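Local structure of aspartate-semialdehyde dehydrogenase (3HSK) at residues V31-F45 with A364-K376. The protein catalyses the NADPH-dependent reductive dephosphorylation of 4-phospho-L-aspartate to L-aspartate semialdehyde, the second step in making the aspartate family of amino acids. Residues are numbered along the deposited sequence; the frame is centred on the assembly and turned at random.
Sequences VGQRFILLLSKHPEF and AAGAGILIAEILK
The Phe35 ring lies with one face against Ala365, whose CA stands 4.0 Å from the ring centroid in a CH-pi contact, while Gly368 CA and Ile369 CD1 meet its edge. Ala364 completes the hole into which this knob fits; because Gly368 carries no side chain, CE1 of Phe35 comes within 3.8 Å of Gly368 CA. Phe45 turns its edge to His42, whose CG lies in the Phe45 plane, and sets CD2 over one His42 face, offset toward the rim. The His42 ring is gripped at both nitrogens close to its own plane. Its NE2 donates a short bond of 2.5 Å to the anti lone pair of Glu373 OE2, and its ND1 accepts the backbone N-H of Glu44, which together fix the ring's rotation. With CG anti to the carbonyl carbon (chi1 -78°) and the chain extended beyond it, Glu373 carries its carboxylate to the His42 edge; its OE1 is held by Ser309 N. Between Phe35 and His42, Ile369 CG1 packs on Leu39 CD2 at 3.7 Å, and CG2 on His42 CD2. Farther along, Phe45 CZ rests on Ala372 CB at 3.7 Å. The helix axes cross at -51°, 8.7 Å apart, joining the helix after the first strand of the Rossmann-type NADP-binding domain to the C-terminal helix. Both lie against the parallel sheet of that domain, helix 31-39 over strands 20-25 and 45-52, helix 364-376 over strand 165-169.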
loop_
_atom_site.group_PDB
_atom_site.type_symbol
_atom_site.label_atom_id
_atom_site.label_comp_id
_atom_site.label_asym_id
_atom_site.label_seq_id
_atom_site.Cartn_x
_atom_site.Cartn_y
_atom_site.Cartn_z
ATOM N N VAL A 31 -2.789 11.214 22.846
ATOM C CA VAL A 31 -1.402 11.685 22.749
ATOM C C VAL A 31 -0.919 12.226 24.104
ATOM O O VAL A 31 0.214 11.956 24.521
ATOM C CB VAL A 31 -1.231 12.748 21.620
ATOM C CG1 VAL A 31 0.121 13.446 21.713
ATOM C CG2 VAL A 31 -1.382 12.104 20.248
ATOM N N GLY A 32 -1.794 12.969 24.787
ATOM C CA GLY A 32 -1.525 13.481 26.131
ATOM C C GLY A 32 -1.178 12.399 27.139
ATOM O O GLY A 32 -0.288 12.589 27.972
ATOM N N GLN A 33 -1.881 11.268 27.062
ATOM C CA GLN A 33 -1.620 10.111 27.928
ATOM C C GLN A 33 -0.190 9.603 27.742
ATOM O O GLN A 33 0.546 9.423 28.719
ATOM C CB GLN A 33 -2.616 8.977 27.644
ATOM C CG GLN A 33 -4.008 9.163 28.265
ATOM C CD GLN A 33 -5.013 8.086 27.858
ATOM O OE1 GLN A 33 -4.655 6.932 27.627
ATOM N NE2 GLN A 33 -6.280 8.469 27.772
ATOM N N ARG A 34 0.192 9.399 26.479
ATOM C CA ARG A 34 1.523 8.902 26.114
ATOM C C ARG A 34 2.646 9.865 26.511
ATOM O O ARG A 34 3.732 9.424 26.891
ATOM C CB ARG A 34 1.593 8.567 24.621
ATOM C CG ARG A 34 0.483 7.647 24.144
ATOM C CD ARG A 34 0.763 7.093 22.760
ATOM N NE ARG A 34 -0.455 6.601 22.116
ATOM C CZ ARG A 34 -0.968 7.080 20.980
ATOM N NH1 ARG A 34 -2.086 6.556 20.494
ATOM N NH2 ARG A 34 -0.374 8.075 20.325
ATOM N N PHE A 35 2.380 11.171 26.433
ATOM C CA PHE A 35 3.309 12.181 26.960
ATOM C C PHE A 35 3.616 11.959 28.436
ATOM O O PHE A 35 4.780 11.863 28.823
ATOM C CB PHE A 35 2.769 13.603 26.772
ATOM C CG PHE A 35 3.258 14.280 25.526
ATOM C CD1 PHE A 35 4.621 14.480 25.317
ATOM C CD2 PHE A 35 2.358 14.731 24.569
ATOM C CE1 PHE A 35 5.077 15.100 24.172
ATOM C CE2 PHE A 35 2.810 15.362 23.416
ATOM C CZ PHE A 35 4.170 15.548 23.218
ATOM N N ILE A 36 2.564 11.888 29.249
ATOM C CA ILE A 36 2.696 11.715 30.696
ATOM C C ILE A 36 3.332 10.367 31.028
ATOM O O ILE A 36 4.175 10.283 31.922
ATOM C CB ILE A 36 1.329 11.868 31.418
ATOM C CG1 ILE A 36 0.732 13.253 31.135
ATOM C CG2 ILE A 36 1.471 11.642 32.928
ATOM C CD1 ILE A 36 -0.770 13.337 31.326
ATOM N N LEU A 37 2.939 9.325 30.292
ATOM C CA LEU A 37 3.518 7.994 30.462
ATOM C C LEU A 37 5.037 8.022 30.269
ATOM O O LEU A 37 5.777 7.470 31.084
ATOM C CB LEU A 37 2.859 6.981 29.513
ATOM C CG LEU A 37 3.198 5.492 29.696
ATOM C CD1 LEU A 37 2.470 4.901 30.894
ATOM C CD2 LEU A 37 2.873 4.694 28.441
ATOM N N LEU A 38 5.493 8.679 29.202
ATOM C CA LEU A 38 6.926 8.813 28.924
ATOM C C LEU A 38 7.665 9.661 29.952
ATOM O O LEU A 38 8.624 9.187 30.563
ATOM C CB LEU A 38 7.168 9.365 27.517
ATOM C CG LEU A 38 7.241 8.353 26.375
ATOM C CD1 LEU A 38 7.410 9.090 25.065
ATOM C CD2 LEU A 38 8.383 7.356 26.585
ATOM N N LEU A 39 7.215 10.901 30.142
ATOM C CA LEU A 39 7.847 11.843 31.075
ATOM C C LEU A 39 7.934 11.290 32.498
ATOM O O LEU A 39 8.743 11.750 33.310
ATOM C CB LEU A 39 7.090 13.174 31.091
ATOM C CG LEU A 39 7.106 14.064 29.844
ATOM C CD1 LEU A 39 5.971 15.073 29.899
ATOM C CD2 LEU A 39 8.444 14.770 29.686
ATOM N N SER A 40 7.095 10.296 32.782
ATOM C CA SER A 40 7.041 9.655 34.086
ATOM C C SER A 40 8.306 8.850 34.380
ATOM O O SER A 40 8.690 8.686 35.537
ATOM C CB SER A 40 5.820 8.743 34.159
ATOM O OG SER A 40 5.349 8.661 35.486
ATOM N N LYS A 41 8.941 8.356 33.320
ATOM C CA LYS A 41 10.149 7.539 33.421
ATOM C C LYS A 41 11.419 8.364 33.162
ATOM O O LYS A 41 12.538 7.855 33.284
ATOM C CB LYS A 41 10.075 6.377 32.426
ATOM C CG LYS A 41 8.769 5.591 32.468
ATOM C CD LYS A 41 8.521 4.878 31.152
ATOM C CE LYS A 41 7.340 3.931 31.246
ATOM N NZ LYS A 41 7.066 3.259 29.939
ATOM N N HIS A 42 11.239 9.635 32.807
ATOM C CA HIS A 42 12.363 10.489 32.442
ATOM C C HIS A 42 13.027 11.114 33.667
ATOM O O HIS A 42 12.360 11.761 34.475
ATOM C CB HIS A 42 11.930 11.571 31.453
ATOM C CG HIS A 42 12.995 11.942 30.469
ATOM N ND1 HIS A 42 14.143 12.615 30.831
ATOM C CD2 HIS A 42 13.090 11.728 29.136
ATOM C CE1 HIS A 42 14.898 12.800 29.764
ATOM N NE2 HIS A 42 14.282 12.273 28.722
ATOM N N PRO A 43 14.352 10.912 33.808
ATOM C CA PRO A 43 15.148 11.428 34.924
ATOM C C PRO A 43 15.397 12.936 34.848
ATOM O O PRO A 43 15.775 13.551 35.847
ATOM C CB PRO A 43 16.486 10.680 34.776
ATOM C CG PRO A 43 16.240 9.585 33.769
ATOM C CD PRO A 43 15.185 10.130 32.877
ATOM N N GLU A 44 15.184 13.515 33.671
ATOM C CA GLU A 44 15.526 14.907 33.408
ATOM C C GLU A 44 14.316 15.839 33.517
ATOM O O GLU A 44 14.478 17.054 33.624
ATOM C CB GLU A 44 16.147 15.020 32.015
ATOM C CG GLU A 44 17.287 16.015 31.877
ATOM C CD GLU A 44 18.179 15.706 30.675
ATOM O OE1 GLU A 44 18.539 14.521 30.481
ATOM O OE2 GLU A 44 18.521 16.648 29.926
ATOM N N PHE A 45 13.111 15.269 33.490
ATOM C CA PHE A 45 11.879 16.062 33.530
ATOM C C PHE A 45 11.013 15.785 34.752
ATOM O O PHE A 45 11.035 14.691 35.315
ATOM C CB PHE A 45 11.058 15.871 32.247
ATOM C CG PHE A 45 11.745 16.372 31.010
ATOM C CD1 PHE A 45 11.745 17.732 30.701
ATOM C CD2 PHE A 45 12.399 15.489 30.158
ATOM C CE1 PHE A 45 12.390 18.202 29.558
ATOM C CE2 PHE A 45 13.044 15.948 29.015
ATOM C CZ PHE A 45 13.041 17.308 28.713
ATOM N N ALA A 364 4.293 10.995 18.333
ATOM C CA ALA A 364 4.134 12.359 18.860
ATOM C C ALA A 364 4.785 12.542 20.222
ATOM O O ALA A 364 5.516 13.508 20.433
ATOM C CB ALA A 364 2.667 12.733 18.935
ATOM N N ALA A 365 4.516 11.606 21.132
ATOM C CA ALA A 365 5.044 11.660 22.492
ATOM C C ALA A 365 6.562 11.529 22.531
ATOM O O ALA A 365 7.236 12.321 23.193
ATOM C CB ALA A 365 4.386 10.591 23.368
ATOM N N GLY A 366 7.090 10.533 21.819
ATOM C CA GLY A 366 8.532 10.289 21.756
ATOM C C GLY A 366 9.274 11.406 21.047
ATOM O O GLY A 366 10.365 11.807 21.462
ATOM N N ALA A 367 8.673 11.916 19.976
ATOM C CA ALA A 367 9.242 13.035 19.240
ATOM C C ALA A 367 9.251 14.282 20.103
ATOM O O ALA A 367 10.231 15.029 20.104
ATOM C CB ALA A 367 8.477 13.279 17.959
ATOM N N GLY A 368 8.162 14.485 20.847
ATOM C CA GLY A 368 8.009 15.640 21.737
ATOM C C GLY A 368 9.082 15.734 22.804
ATOM O O GLY A 368 9.638 16.804 23.030
ATOM N N ILE A 369 9.372 14.609 23.454
ATOM C CA ILE A 369 10.382 14.548 24.510
ATOM C C ILE A 369 11.778 14.853 23.954
ATOM O O ILE A 369 12.545 15.604 24.568
ATOM C CB ILE A 369 10.340 13.180 25.270
ATOM C CG1 ILE A 369 9.402 13.259 26.483
ATOM C CG2 ILE A 369 11.719 12.744 25.757
ATOM C CD1 ILE A 369 7.932 13.214 26.150
ATOM N N LEU A 370 12.081 14.282 22.787
ATOM C CA LEU A 370 13.372 14.474 22.142
ATOM C C LEU A 370 13.597 15.939 21.757
ATOM O O LEU A 370 14.686 16.467 21.963
ATOM C CB LEU A 370 13.541 13.523 20.938
ATOM C CG LEU A 370 14.921 13.412 20.263
ATOM C CD1 LEU A 370 16.039 13.205 21.281
ATOM C CD2 LEU A 370 14.949 12.308 19.216
ATOM N N ILE A 371 12.564 16.596 21.228
ATOM C CA ILE A 371 12.624 18.034 20.933
ATOM C C ILE A 371 12.984 18.833 22.184
ATOM O O ILE A 371 13.823 19.730 22.126
ATOM C CB ILE A 371 11.297 18.567 20.343
ATOM C CG1 ILE A 371 11.076 18.013 18.927
ATOM C CG2 ILE A 371 11.271 20.104 20.347
ATOM C CD1 ILE A 371 9.676 18.243 18.361
ATOM N N ALA A 372 12.353 18.493 23.309
ATOM C CA ALA A 372 12.611 19.154 24.591
ATOM C C ALA A 372 14.038 18.915 25.086
ATOM O O ALA A 372 14.635 19.801 25.695
ATOM C CB ALA A 372 11.602 18.708 25.638
ATOM N N GLU A 373 14.569 17.719 24.827
ATOM C CA GLU A 373 15.967 17.395 25.131
ATOM C C GLU A 373 16.922 18.215 24.261
ATOM O O GLU A 373 17.923 18.736 24.748
ATOM C CB GLU A 373 16.235 15.906 24.925
ATOM C CG GLU A 373 15.743 15.011 26.046
ATOM C CD GLU A 373 15.706 13.547 25.644
ATOM O OE1 GLU A 373 16.260 13.199 24.580
ATOM O OE2 GLU A 373 15.119 12.738 26.390
ATOM N N ILE A 374 16.600 18.328 22.975
ATOM C CA ILE A 374 17.360 19.176 22.068
ATOM C C ILE A 374 17.306 20.631 22.547
ATOM O O ILE A 374 18.315 21.322 22.520
ATOM C CB ILE A 374 16.870 19.063 20.602
ATOM C CG1 ILE A 374 17.008 17.621 20.098
ATOM C CG2 ILE A 374 17.653 20.027 19.688
ATOM C CD1 ILE A 374 16.162 17.305 18.868
ATOM N N LEU A 375 16.133 21.082 22.992
ATOM C CA LEU A 375 15.992 22.422 23.565
ATOM C C LEU A 375 16.788 22.572 24.862
ATOM O O LEU A 375 17.363 23.631 25.117
ATOM C CB LEU A 375 14.519 22.770 23.807
ATOM C CG LEU A 375 13.588 22.952 22.600
ATOM C CD1 LEU A 375 12.129 22.982 23.053
ATOM C CD2 LEU A 375 13.930 24.206 21.781
ATOM N N LYS A 376 16.817 21.507 25.666
ATOM C CA LYS A 376 17.567 21.474 26.935
ATOM C C LYS A 376 19.069 21.629 26.687
ATOM O O LYS A 376 19.696 22.553 27.213
ATOM C CB LYS A 376 17.248 20.190 27.716
ATOM C CG LYS A 376 18.275 19.772 28.763
ATOM C CD LYS A 376 18.079 20.475 30.089
ATOM C CE LYS A 376 19.175 20.081 31.076
ATOM N NZ LYS A 376 19.100 20.866 32.344
HETATM O O HOH W 1 2.697 8.787 20.812
#